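Local coordinates for protein inositol 2-dehydrogenase (Sinorhizobium meliloti, PDB 4HKT) that catalyses the NAD-dependent oxidation of myo-inositol to scyllo-inosose (2-keto-myo-inositol), the first step of inositol degradation, at residues B[2-12]-B[27-35]; B[128-136]-B[240-251]. All blocks are in the same frame, centred on the assembly; numbering follows the deposited sequence.

Contact 1. Residues B[2-12]-B[27-35]; sequences MTVRFGLLGAG and DARLVAVAD. With NA (sodium ion), chain C.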
HETATM    1  N   MSE B   2      17.882  26.912 -31.122  1.00 88.77           N
HETATM    2  CA  MSE B   2      19.285  26.391 -31.053  1.00 90.85           C
HETATM    3  C   MSE B   2      19.292  24.948 -30.604  1.00 83.85           C
HETATM    4  O   MSE B   2      18.405  24.505 -29.867  1.00 86.19           O
HETATM    5  CB  MSE B   2      20.149  27.251 -30.118  1.00 96.51           C
HETATM    6  CG  MSE B   2      19.796  27.058 -28.639  1.00105.30           C
HETATM    7 SE   MSE B   2      20.109  28.681 -27.548  1.00113.88          SE
HETATM    8  CE  MSE B   2      18.261  29.363 -27.574  1.00112.68           C
ATOM      9  N   THR B   3      20.303  24.212 -31.054  1.00 76.73           N
ATOM     10  CA  THR B   3      20.499  22.810 -30.691  1.00 67.62           C
ATOM     11  C   THR B   3      21.856  22.658 -30.007  1.00 61.90           C
ATOM     12  O   THR B   3      22.877  23.056 -30.576  1.00 60.11           O
ATOM     13  CB  THR B   3      20.465  21.922 -31.942  1.00 65.56           C
ATOM     14  OG1 THR B   3      19.208  22.102 -32.600  1.00 65.23           O
ATOM     15  CG2 THR B   3      20.655  20.435 -31.591  1.00 67.15           C
ATOM     16  N   VAL B   4      21.862  22.081 -28.800  1.00 53.65           N
ATOM     17  CA  VAL B   4      23.115  21.798 -28.069  1.00 44.57           C
ATOM     18  C   VAL B   4      23.779  20.565 -28.660  1.00 42.12           C
ATOM     19  O   VAL B   4      23.173  19.479 -28.727  1.00 41.11           O
ATOM     20  CB  VAL B   4      22.858  21.586 -26.567  1.00 43.45           C
ATOM     21  CG1 VAL B   4      24.150  21.291 -25.821  1.00 42.23           C
ATOM     22  CG2 VAL B   4      22.208  22.820 -25.968  1.00 46.06           C
ATOM     23  N   ARG B   5      25.023  20.737 -29.106  1.00 39.73           N
ATOM     24  CA  ARG B   5      25.777  19.633 -29.694  0.50 38.84           C
ATOM     25  C   ARG B   5      26.672  19.001 -28.624  1.00 37.97           C
ATOM     26  O   ARG B   5      27.528  19.669 -28.035  1.00 31.58           O
ATOM     27  CB  ARG B   5      26.597  20.107 -30.904  0.50 40.16           C
ATOM     28  CG  ARG B   5      25.742  20.525 -32.098  0.50 41.04           C
ATOM     29  CD  ARG B   5      26.558  20.976 -33.313  0.50 40.44           C
ATOM     30  NE  ARG B   5      27.102  19.848 -34.066  0.50 41.76           N
ATOM     31  CZ  ARG B   5      26.629  19.418 -35.235  0.50 43.42           C
ATOM     32  NH1 ARG B   5      25.607  20.030 -35.810  0.50 43.72           N
ATOM     33  NH2 ARG B   5      27.195  18.382 -35.837  0.50 42.55           N
ATOM     34  N   PHE B   6      26.458  17.706 -28.392  1.00 35.63           N
ATOM     35  CA  PHE B   6      27.106  16.959 -27.317  1.00 36.16           C
ATOM     36  C   PHE B   6      28.184  16.006 -27.826  1.00 34.74           C
ATOM     37  O   PHE B   6      27.994  15.283 -28.809  1.00 35.25           O
ATOM     38  CB  PHE B   6      26.059  16.108 -26.573  1.00 36.62           C
ATOM     39  CG  PHE B   6      25.199  16.882 -25.616  1.00 36.57           C
ATOM     40  CD1 PHE B   6      25.450  16.851 -24.246  1.00 36.59           C
ATOM     41  CD2 PHE B   6      24.130  17.634 -26.075  1.00 37.25           C
ATOM     42  CE1 PHE B   6      24.659  17.568 -23.367  1.00 35.28           C
ATOM     43  CE2 PHE B   6      23.332  18.354 -25.205  1.00 35.85           C
ATOM     44  CZ  PHE B   6      23.587  18.312 -23.842  1.00 37.35           C
ATOM     45  N   GLY B   7      29.301  15.985 -27.120  1.00 31.81           N
ATOM     46  CA  GLY B   7      30.263  14.912 -27.234  1.00 31.68           C
ATOM     47  C   GLY B   7      30.121  14.076 -25.985  1.00 32.36           C
ATOM     48  O   GLY B   7      30.027  14.637 -24.893  1.00 32.19           O
ATOM     49  N   LEU B   8      30.099  12.756 -26.148  1.00 31.91           N
ATOM     50  CA  LEU B   8      30.062  11.808 -25.039  1.00 34.16           C
ATOM     51  C   LEU B   8      31.433  11.173 -24.906  1.00 34.62           C
ATOM     52  O   LEU B   8      31.987  10.685 -25.892  1.00 34.12           O
ATOM     53  CB  LEU B   8      29.012  10.714 -25.293  1.00 34.16           C
ATOM     54  CG  LEU B   8      28.953   9.524 -24.327  1.00 35.13           C
ATOM     55  CD1 LEU B   8      28.792   9.987 -22.894  1.00 35.32           C
ATOM     56  CD2 LEU B   8      27.818   8.574 -24.690  1.00 37.30           C
ATOM     57  N   LEU B   9      31.971  11.174 -23.687  1.00 32.72           N
ATOM     58  CA  LEU B   9      33.244  10.545 -23.388  1.00 30.37           C
ATOM     59  C   LEU B   9      32.986   9.409 -22.441  1.00 32.38           C
ATOM     60  O   LEU B   9      32.557   9.623 -21.297  1.00 31.28           O
ATOM     61  CB  LEU B   9      34.216  11.525 -22.740  1.00 30.76           C
ATOM     62  CG  LEU B   9      34.300  12.912 -23.361  1.00 29.38           C
ATOM     63  CD1 LEU B   9      35.394  13.698 -22.664  1.00 28.47           C
ATOM     64  CD2 LEU B   9      34.572  12.846 -24.849  1.00 31.21           C
ATOM     65  N   GLY B  10      33.241   8.199 -22.923  1.00 32.55           N
ATOM     66  CA  GLY B  10      32.975   6.983 -22.170  1.00 36.38           C
ATOM     67  C   GLY B  10      31.721   6.287 -22.679  1.00 36.88           C
ATOM     68  O   GLY B  10      30.649   6.897 -22.765  1.00 39.36           O
ATOM     69  N   ALA B  11      31.849   4.996 -22.984  1.00 42.11           N
ATOM     70  CA  ALA B  11      30.765   4.227 -23.604  1.00 41.85           C
ATOM     71  C   ALA B  11      30.332   2.996 -22.797  1.00 42.09           C
ATOM     72  O   ALA B  11      29.720   2.087 -23.348  1.00 43.81           O
ATOM     73  CB  ALA B  11      31.179   3.816 -25.019  1.00 44.25           C
ATOM     74  N   GLY B  12      30.634   2.966 -21.501  1.00 40.00           N
ATOM     75  CA  GLY B  12      30.163   1.887 -20.624  1.00 41.15           C
ATOM     76  C   GLY B  12      28.695   2.034 -20.266  1.00 40.46           C
ATOM     77  O   GLY B  12      27.952   2.739 -20.950  1.00 40.30           O
ATOM     78  N   ASP B  27      16.050  19.320 -27.571  1.00 48.00           N
ATOM     79  CA  ASP B  27      16.997  20.420 -27.810  1.00 45.42           C
ATOM     80  C   ASP B  27      18.456  20.002 -27.994  1.00 44.32           C
ATOM     81  O   ASP B  27      19.327  20.860 -28.083  1.00 45.14           O
ATOM     82  CB  ASP B  27      16.899  21.434 -26.685  1.00 48.28           C
ATOM     83  CG  ASP B  27      15.552  22.110 -26.641  1.00 53.05           C
ATOM     84  OD1 ASP B  27      15.049  22.486 -27.720  1.00 52.68           O
ATOM     85  OD2 ASP B  27      15.001  22.268 -25.532  1.00 57.54           O
ATOM     86  N   ALA B  28      18.727  18.708 -28.090  1.00 44.49           N
ATOM     87  CA  ALA B  28      20.112  18.233 -28.071  1.00 46.71           C
ATOM     88  C   ALA B  28      20.367  17.230 -29.155  1.00 45.31           C
ATOM     89  O   ALA B  28      19.463  16.479 -29.519  1.00 48.54           O
ATOM     90  CB  ALA B  28      20.415  17.590 -26.728  1.00 49.01           C
ATOM     91  N   ARG B  29      21.607  17.190 -29.640  1.00 43.93           N
ATOM     92  CA  ARG B  29      22.036  16.176 -30.600  1.00 44.53           C
ATOM     93  C   ARG B  29      23.334  15.541 -30.140  1.00 40.52           C
ATOM     94  O   ARG B  29      24.277  16.236 -29.776  1.00 43.09           O
ATOM     95  CB  ARG B  29      22.255  16.790 -32.003  1.00 51.37           C
ATOM     96  CG  ARG B  29      22.649  15.770 -33.088  1.00 58.02           C
ATOM     97  CD  ARG B  29      23.107  16.396 -34.411  1.00 63.50           C
ATOM     98  NE  ARG B  29      22.167  17.410 -34.903  1.00 70.24           N
ATOM     99  CZ  ARG B  29      22.334  18.735 -34.824  1.00 70.74           C
ATOM    100  NH1 ARG B  29      23.430  19.261 -34.294  1.00 67.60           N
ATOM    101  NH2 ARG B  29      21.389  19.546 -35.295  1.00 70.38           N
ATOM    102  N   LEU B  30      23.393  14.221 -30.204  1.00 38.02           N
ATOM    103  CA  LEU B  30      24.625  13.507 -29.960  1.00 39.41           C
ATOM    104  C   LEU B  30      25.431  13.451 -31.262  1.00 41.96           C
ATOM    105  O   LEU B  30      25.013  12.833 -32.242  1.00 40.72           O
ATOM    106  CB  LEU B  30      24.336  12.101 -29.446  1.00 38.33           C
ATOM    107  CG  LEU B  30      25.573  11.287 -29.090  1.00 39.47           C
ATOM    108  CD1 LEU B  30      26.364  11.963 -27.978  1.00 41.10           C
ATOM    109  CD2 LEU B  30      25.162   9.899 -28.657  1.00 39.85           C
ATOM    110  N   VAL B  31      26.586  14.105 -31.243  1.00 42.87           N
ATOM    111  CA  VAL B  31      27.446  14.300 -32.415  1.00 41.52           C
ATOM    112  C   VAL B  31      28.604  13.310 -32.414  1.00 43.07           C
ATOM    113  O   VAL B  31      28.912  12.723 -33.451  1.00 47.27           O
ATOM    114  CB  VAL B  31      28.012  15.744 -32.425  1.00 40.22           C
ATOM    115  CG1 VAL B  31      29.038  15.941 -33.532  1.00 40.18           C
ATOM    116  CG2 VAL B  31      26.880  16.748 -32.547  1.00 39.17           C
ATOM    117  N   ALA B  32      29.247  13.124 -31.258  1.00 39.14           N
ATOM    118  CA  ALA B  32      30.456  12.313 -31.182  1.00 39.20           C
ATOM    119  C   ALA B  32      30.547  11.494 -29.907  1.00 39.87           C
ATOM    120  O   ALA B  32      30.139  11.951 -28.843  1.00 37.64           O
ATOM    121  CB  ALA B  32      31.683  13.193 -31.320  1.00 39.66           C
ATOM    122  N   VAL B  33      31.039  10.268 -30.040  1.00 39.67           N
ATOM    123  CA  VAL B  33      31.374   9.426 -28.900  1.00 42.01           C
ATOM    124  C   VAL B  33      32.860   9.108 -28.918  1.00 41.09           C
ATOM    125  O   VAL B  33      33.444   8.945 -29.987  1.00 37.96           O
ATOM    126  CB  VAL B  33      30.637   8.083 -28.944  1.00 45.13           C
ATOM    127  CG1 VAL B  33      30.979   7.237 -27.710  1.00 45.18           C
ATOM    128  CG2 VAL B  33      29.148   8.319 -29.032  1.00 50.96           C
ATOM    129  N   ALA B  34      33.448   8.991 -27.726  1.00 36.77           N
ATOM    130  CA  ALA B  34      34.806   8.527 -27.550  1.00 35.72           C
ATOM    131  C   ALA B  34      34.879   7.502 -26.399  1.00 37.50           C
ATOM    132  O   ALA B  34      34.044   7.511 -25.479  1.00 30.84           O
ATOM    133  CB  ALA B  34      35.732   9.705 -27.291  1.00 37.03           C
ATOM    134  N   ASP B  35      35.869   6.616 -26.477  1.00 36.94           N
ATOM    135  CA  ASP B  35      36.097   5.578 -25.469  1.00 41.35           C
ATOM    136  C   ASP B  35      37.469   4.973 -25.742  1.00 44.22           C
ATOM    137  O   ASP B  35      37.965   5.055 -26.857  1.00 40.89           O
ATOM    138  CB  ASP B  35      35.012   4.489 -25.540  1.00 43.59           C
ATOM    139  CG  ASP B  35      34.988   3.594 -24.303  1.00 48.59           C
ATOM    140  OD1 ASP B  35      34.447   4.011 -23.250  1.00 46.22           O
ATOM    141  OD2 ASP B  35      35.497   2.457 -24.397  1.00 48.46           O
TER
HETATM  142 NA    NA C 410      18.129  14.512 -29.359  1.00 64.35          NA

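Contact 2. Residues B[128-136]-B[240-251]; sequences HFMAVRKAI and IEVHGSKGAVAA. With EDO (1,2-ethanediol), chain D.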
ATOM      1  N   HIS B 128      10.058  11.519  -8.212  1.00 20.19           N
ATOM      2  CA  HIS B 128       9.572  11.221  -6.859  1.00 20.87           C
ATOM      3  C   HIS B 128      10.346  11.963  -5.799  1.00 20.37           C
ATOM      4  O   HIS B 128       9.767  12.611  -4.915  1.00 20.78           O
ATOM      5  CB  HIS B 128       9.593   9.701  -6.630  1.00 22.13           C
ATOM      6  CG  HIS B 128       9.164   8.953  -7.843  1.00 24.17           C
ATOM      7  ND1 HIS B 128       7.843   8.868  -8.216  1.00 24.71           N
ATOM      8  CD2 HIS B 128       9.874   8.373  -8.837  1.00 26.05           C
ATOM      9  CE1 HIS B 128       7.750   8.204  -9.353  1.00 26.53           C
ATOM     10  NE2 HIS B 128       8.972   7.923  -9.770  1.00 25.51           N
ATOM     11  N   PHE B 129      11.674  11.925  -5.894  1.00 20.48           N
ATOM     12  CA  PHE B 129      12.470  12.680  -4.949  1.00 19.99           C
ATOM     13  C   PHE B 129      12.291  14.191  -5.077  1.00 20.64           C
ATOM     14  O   PHE B 129      12.299  14.907  -4.063  1.00 20.57           O
ATOM     15  CB  PHE B 129      13.938  12.299  -5.037  1.00 19.76           C
ATOM     16  CG  PHE B 129      14.228  10.844  -4.784  1.00 19.37           C
ATOM     17  CD1 PHE B 129      13.405  10.050  -3.993  1.00 18.59           C
ATOM     18  CD2 PHE B 129      15.354  10.268  -5.334  1.00 19.53           C
ATOM     19  CE1 PHE B 129      13.690   8.723  -3.788  1.00 17.77           C
ATOM     20  CE2 PHE B 129      15.675   8.946  -5.092  1.00 19.40           C
ATOM     21  CZ  PHE B 129      14.844   8.175  -4.302  1.00 19.76           C
HETATM   22  N   MSE B 130      12.087  14.678  -6.303  1.00 21.64           N
HETATM   23  CA  MSE B 130      11.869  16.131  -6.531  1.00 22.89           C
HETATM   24  C   MSE B 130      10.599  16.573  -5.869  1.00 19.71           C
HETATM   25  O   MSE B 130      10.538  17.655  -5.263  1.00 21.33           O
HETATM   26  CB  MSE B 130      11.783  16.484  -8.025  1.00 23.32           C
HETATM   27  CG  MSE B 130      13.138  16.652  -8.660  1.00 28.43           C
HETATM   28 SE   MSE B 130      12.961  17.095 -10.593  1.00 33.11          SE
HETATM   29  CE  MSE B 130      12.125  18.877 -10.416  1.00 33.80           C
ATOM     30  N   ALA B 131       9.572  15.747  -5.971  1.00 19.94           N
ATOM     31  CA  ALA B 131       8.281  16.039  -5.357  1.00 19.51           C
ATOM     32  C   ALA B 131       8.362  16.014  -3.816  1.00 19.81           C
ATOM     33  O   ALA B 131       7.649  16.753  -3.132  1.00 19.41           O
ATOM     34  CB  ALA B 131       7.217  15.068  -5.867  1.00 20.96           C
ATOM     35  N   VAL B 132       9.265  15.202  -3.258  1.00 19.06           N
ATOM     36  CA  VAL B 132       9.497  15.257  -1.814  1.00 17.75           C
ATOM     37  C   VAL B 132      10.040  16.626  -1.474  1.00 18.76           C
ATOM     38  O   VAL B 132       9.522  17.314  -0.597  1.00 20.79           O
ATOM     39  CB  VAL B 132      10.435  14.134  -1.340  1.00 16.56           C
ATOM     40  CG1 VAL B 132      10.855  14.383   0.107  1.00 17.18           C
ATOM     41  CG2 VAL B 132       9.809  12.764  -1.492  1.00 15.47           C
ATOM     42  N   ARG B 133      11.078  17.048  -2.192  1.00 19.92           N
ATOM     43  CA  ARG B 133      11.681  18.337  -1.941  1.00 22.21           C
ATOM     44  C   ARG B 133      10.680  19.534  -2.127  1.00 20.79           C
ATOM     45  O   ARG B 133      10.652  20.473  -1.315  1.00 19.52           O
ATOM     46  CB  ARG B 133      12.892  18.494  -2.840  1.00 25.78           C
ATOM     47  CG  ARG B 133      13.524  19.859  -2.795  1.00 30.62           C
ATOM     48  CD  ARG B 133      14.293  20.034  -1.507  1.00 32.89           C
ATOM     49  NE  ARG B 133      13.943  21.255  -0.818  1.00 37.19           N
ATOM     50  CZ  ARG B 133      14.167  21.496   0.483  1.00 40.07           C
ATOM     51  NH1 ARG B 133      14.802  20.618   1.263  1.00 39.35           N
ATOM     52  NH2 ARG B 133      13.767  22.648   1.006  1.00 36.89           N
ATOM     53  N   LYS B 134       9.890  19.472  -3.188  1.00 21.81           N
ATOM     54  CA  LYS B 134       8.843  20.469  -3.461  1.00 24.09           C
ATOM     55  C   LYS B 134       7.804  20.548  -2.320  1.00 23.40           C
ATOM     56  O   LYS B 134       7.358  21.632  -1.908  1.00 23.90           O
ATOM     57  CB  LYS B 134       8.174  20.152  -4.810  1.00 27.04           C
ATOM     58  CG  LYS B 134       6.982  21.054  -5.137  1.00 32.76           C
ATOM     59  CD  LYS B 134       6.548  20.984  -6.611  1.00 37.95           C
ATOM     60  CE  LYS B 134       6.054  22.355  -7.095  1.00 41.78           C
ATOM     61  NZ  LYS B 134       4.918  22.849  -6.257  1.00 43.43           N
ATOM     62  N   ALA B 135       7.420  19.397  -1.789  1.00 24.89           N
ATOM     63  CA  ALA B 135       6.512  19.370  -0.656  1.00 22.87           C
ATOM     64  C   ALA B 135       7.127  20.072   0.531  1.00 24.09           C
ATOM     65  O   ALA B 135       6.433  20.833   1.226  1.00 23.52           O
ATOM     66  CB  ALA B 135       6.110  17.946  -0.312  1.00 24.32           C
ATOM     67  N   ILE B 136       8.434  19.859   0.756  1.00 22.77           N
ATOM     68  CA  ILE B 136       9.133  20.537   1.827  1.00 23.71           C
ATOM     69  C   ILE B 136       9.227  22.053   1.569  1.00 22.83           C
ATOM     70  O   ILE B 136       8.968  22.864   2.454  1.00 22.84           O
ATOM     71  CB  ILE B 136      10.578  19.975   2.040  1.00 23.18           C
ATOM     72  CG1 ILE B 136      10.542  18.487   2.435  1.00 25.01           C
ATOM     73  CG2 ILE B 136      11.246  20.799   3.113  1.00 24.57           C
ATOM     74  CD1 ILE B 136      11.883  17.762   2.358  1.00 23.19           C
ATOM     75  N   ILE B 240      13.660   7.592   0.698  1.00 17.09           N
ATOM     76  CA  ILE B 240      13.946   8.774   1.483  1.00 16.89           C
ATOM     77  C   ILE B 240      12.685   9.105   2.277  1.00 17.18           C
ATOM     78  O   ILE B 240      11.538   8.849   1.848  1.00 14.90           O
ATOM     79  CB  ILE B 240      14.379   9.983   0.648  1.00 16.70           C
ATOM     80  CG1 ILE B 240      13.262  10.386  -0.353  1.00 16.68           C
ATOM     81  CG2 ILE B 240      15.676   9.690  -0.096  1.00 16.70           C
ATOM     82  CD1 ILE B 240      13.503  11.733  -1.007  1.00 15.96           C
ATOM     83  N   GLU B 241      12.927   9.675   3.431  1.00 17.56           N
ATOM     84  CA  GLU B 241      11.864  10.072   4.341  1.00 18.73           C
ATOM     85  C   GLU B 241      12.298  11.294   5.107  1.00 17.65           C
ATOM     86  O   GLU B 241      13.478  11.389   5.535  1.00 19.66           O
ATOM     87  CB  GLU B 241      11.526   8.919   5.283  1.00 21.92           C
ATOM     88  CG  GLU B 241      10.389   9.313   6.227  1.00 26.28           C
ATOM     89  CD  GLU B 241      10.070   8.295   7.310  1.00 32.14           C
ATOM     90  OE1 GLU B 241      10.755   7.266   7.426  1.00 33.20           O
ATOM     91  OE2 GLU B 241       9.085   8.551   8.045  1.00 38.96           O
ATOM     92  N   VAL B 242      11.370  12.240   5.306  1.00 15.63           N
ATOM     93  CA  VAL B 242      11.668  13.466   6.004  1.00 15.69           C
ATOM     94  C   VAL B 242      10.543  13.782   7.009  1.00 16.81           C
ATOM     95  O   VAL B 242       9.365  13.973   6.622  1.00 16.09           O
ATOM     96  CB  VAL B 242      11.843  14.650   5.047  1.00 15.51           C
ATOM     97  CG1 VAL B 242      12.254  15.880   5.841  1.00 15.69           C
ATOM     98  CG2 VAL B 242      12.865  14.339   3.972  1.00 16.15           C
ATOM     99  N   HIS B 243      10.911  13.766   8.278  1.00 16.05           N
ATOM    100  CA  HIS B 243       9.996  14.086   9.357  1.00 16.51           C
ATOM    101  C   HIS B 243      10.222  15.550   9.673  1.00 17.05           C
ATOM    102  O   HIS B 243      11.357  15.968   9.810  1.00 15.33           O
ATOM    103  CB  HIS B 243      10.271  13.220  10.565  1.00 16.30           C
ATOM    104  CG  HIS B 243       9.431  13.547  11.761  1.00 17.58           C
ATOM    105  ND1 HIS B 243       8.064  13.382  11.781  1.00 17.65           N
ATOM    106  CD2 HIS B 243       9.771  14.012  12.986  1.00 17.95           C
ATOM    107  CE1 HIS B 243       7.598  13.747  12.954  1.00 18.21           C
ATOM    108  NE2 HIS B 243       8.615  14.111  13.714  1.00 18.71           N
ATOM    109  N   GLY B 244       9.126  16.305   9.742  1.00 16.43           N
ATOM    110  CA  GLY B 244       9.134  17.745  10.040  1.00 17.51           C
ATOM    111  C   GLY B 244       8.126  18.100  11.117  1.00 17.19           C
ATOM    112  O   GLY B 244       7.419  17.209  11.638  1.00 17.63           O
ATOM    113  N   SER B 245       8.057  19.391  11.469  1.00 17.26           N
ATOM    114  CA  SER B 245       7.240  19.838  12.617  1.00 17.28           C
ATOM    115  C   SER B 245       5.749  19.608  12.385  1.00 17.57           C
ATOM    116  O   SER B 245       4.986  19.322  13.323  1.00 17.44           O
ATOM    117  CB  SER B 245       7.531  21.334  12.965  1.00 18.22           C
ATOM    118  OG  SER B 245       7.367  22.171  11.829  1.00 19.05           O
ATOM    119  N   LYS B 246       5.328  19.681  11.123  1.00 19.47           N
ATOM    120  CA  LYS B 246       3.917  19.592  10.774  1.00 20.88           C
ATOM    121  C   LYS B 246       3.486  18.276  10.133  1.00 20.68           C
ATOM    122  O   LYS B 246       2.280  18.026   9.913  1.00 17.84           O
ATOM    123  CB  LYS B 246       3.572  20.717   9.806  1.00 23.23           C
ATOM    124  CG  LYS B 246       3.496  22.101  10.447  1.00 26.46           C
ATOM    125  CD  LYS B 246       3.073  23.075   9.328  1.00 30.71           C
ATOM    126  CE  LYS B 246       2.773  24.461   9.837  1.00 34.36           C
ATOM    127  NZ  LYS B 246       3.934  25.009  10.554  1.00 37.27           N
ATOM    128  N   GLY B 247       4.462  17.450   9.764  1.00 19.84           N
ATOM    129  CA  GLY B 247       4.157  16.153   9.237  1.00 18.79           C
ATOM    130  C   GLY B 247       5.384  15.450   8.693  1.00 19.54           C
ATOM    131  O   GLY B 247       6.485  15.866   8.984  1.00 22.05           O
ATOM    132  N   ALA B 248       5.184  14.421   7.881  1.00 18.20           N
ATOM    133  CA  ALA B 248       6.284  13.708   7.266  1.00 18.82           C
ATOM    134  C   ALA B 248       5.984  13.498   5.799  1.00 19.65           C
ATOM    135  O   ALA B 248       4.824  13.471   5.390  1.00 21.65           O
ATOM    136  CB  ALA B 248       6.568  12.360   7.963  1.00 17.99           C
ATOM    137  N   VAL B 249       7.043  13.353   5.015  1.00 18.49           N
ATOM    138  CA  VAL B 249       6.939  13.068   3.598  1.00 18.27           C
ATOM    139  C   VAL B 249       7.984  12.012   3.220  1.00 17.50           C
ATOM    140  O   VAL B 249       9.128  12.035   3.716  1.00 16.61           O
ATOM    141  CB  VAL B 249       7.078  14.332   2.741  1.00 18.26           C
ATOM    142  CG1 VAL B 249       8.379  15.055   2.999  1.00 18.77           C
ATOM    143  CG2 VAL B 249       6.913  14.003   1.256  1.00 17.72           C
ATOM    144  N   ALA B 250       7.581  11.085   2.372  1.00 17.95           N
ATOM    145  CA  ALA B 250       8.440   9.968   1.967  1.00 17.50           C
ATOM    146  C   ALA B 250       8.201   9.658   0.494  1.00 20.01           C
ATOM    147  O   ALA B 250       7.116   9.945  -0.025  1.00 17.78           O
ATOM    148  CB  ALA B 250       8.177   8.748   2.826  1.00 17.04           C
ATOM    149  N   ALA B 251       9.233   9.135  -0.179  1.00 19.59           N
ATOM    150  CA  ALA B 251       9.070   8.559  -1.493  1.00 20.10           C
ATOM    151  C   ALA B 251       9.310   7.079  -1.340  1.00 22.63           C
ATOM    152  O   ALA B 251      10.344   6.657  -0.810  1.00 23.27           O
ATOM    153  CB  ALA B 251      10.037   9.134  -2.489  1.00 21.54           C
TER
HETATM  154  C1  EDO D 401       4.725   9.102   4.898  1.00 30.09           C
HETATM  155  O1  EDO D 401       4.647   7.682   4.702  1.00 29.49           O
HETATM  156  C2  EDO D 401       5.974   9.450   5.713  1.00 33.45           C
HETATM  157  O2  EDO D 401       5.847   9.019   7.076  1.00 39.56           O

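Contact 1. Residues B[2-12]-B[27-35]
Val4 N reaches Asp27 O at 2.9 Å and opens the pairing of two parallel strands, 4-9 and 28-34, the first beta-alpha-beta unit of the Rossmann fold, with helix 13-24 as the crossover. The bonds continue through Phe6 N to Arg29 O, and then a beta bulge shifts the register. Here Phe6 O receives Val31 N at 3.0 Å and, weakly, Ala32 N. Beyond the bulge the pairing resumes, with Leu8 N on Ala32 O at 2.8 Å.

On the face carrying Phe6, Leu8, Ala28 and Leu30, the Phe6 ring has CG beside its backbone N (chi1 -77°) and brings CE2 to 3.4 Å from Ala28 CB. Arg29 O lies at the ring's edge, in its plane. The small Ala28 methyl lets the ring come this near the neighbouring strand. Leu30 CD1 fills in beside Leu8 CB at 4.0 Å. Helix 281-297 packs over this layer through Phe291 and Ile292. Leu9 and Ala34 meet on the other face, where Ile58 of helix 55-60 touches both.

Ala28 O, turned away from strand 4-9, binds the sodium ion at 2.4 Å together with Ser23 O and Asn25 O from the end of the crossover helix and the loop after it.

At the C-terminal ends, Gly10 and Gly12 belong to what is probably the dinucleotide-binding glycine-rich turn. Gly10, at phi 104°, takes a backbone shape that would jam a CB against the preceding carbonyl. Asp35 ties the two strand ends together: Phe37 N steadies its OD2, and OD1 takes Ala11 N at 2.8 Å from above the carboxylate plane.

Contact 2. Residues B[128-136]-B[240-251]
Val132 sets its side chain against Ile240, Val249 and Ala251, where helix 127-137 lies along the beta hairpin of strands 237-244 and 248-251 in the alpha+beta C-terminal domain of the Gfo/Idh/MocA family. The helix runs nearly antiparallel to strand 248-251, with axes 8.0 Å apart, and nearly parallel to strand 240-244.

From the helix, Val132 CB points at the hairpin and meets Ile240 CD1 at 3.9 Å. There it forks. CG1, anti to the backbone N (chi1 169°), leans toward Val249 CG1, also at 3.9 Å; CG2 drops onto Ala251 CB at 3.8 Å. Ile240 CD1 lies near both methyls, the two side chains sliding past each other in opposite directions. A beta-branched residue fits here because its fork fills two directions at once, while the bare methyl of Ala251 lets the helix come close.

One turn on, Ile136 reaches further: its CG1 brushes Val249 CG1 and its CD1 ends 3.9 Å from Val242 CG2. Val242 and Val249 stand directly opposite each other, a hydrogen-bonded antiparallel pair, and both side chains lie on the face toward the helix. One turn back, the Phe129 ring has Ala251 CB at its edge, and its CD1 meets Ile240 CD1 obliquely at 3.4 Å, the closest approach between the segments. Met179 and Leu183 of helix 168-184 add to this apolar layer.

The hairpin's other face carries Glu241, whose OE2 forms salt bridges with Arg152 and Arg239 of a third subunit. Strand 248-251 pairs antiparallel with a strand of the second subunit, extending the sheet across the interface, and His128 ND1 accepts Ser258 N of that subunit. Beside this junction an ethanediol molecule, probably from the crystallisation liquor, offers O2 weakly to Glu241 OE2 at 3.4 Å.

Overall arrangement
Both contacts are largely buried, but they lie on opposite sides of the chain's centre, with their own centres about 35 Å apart and nearest atoms about 16 Å apart. They share no helix or strand: contact 1 belongs to the nucleotide-binding domain, contact 2 to the C-terminal one. Contact 1 is strand on strand, held by backbone hydrogen bonds with apolar layers on its two faces, and no other subunit of the assembly reaches it. Contact 2 is helix on sheet, with no hydrogen bond between its segments. On the far side of its sheet Glu241 makes salt bridges to another subunit, and its edge strand continues into a neighbouring one.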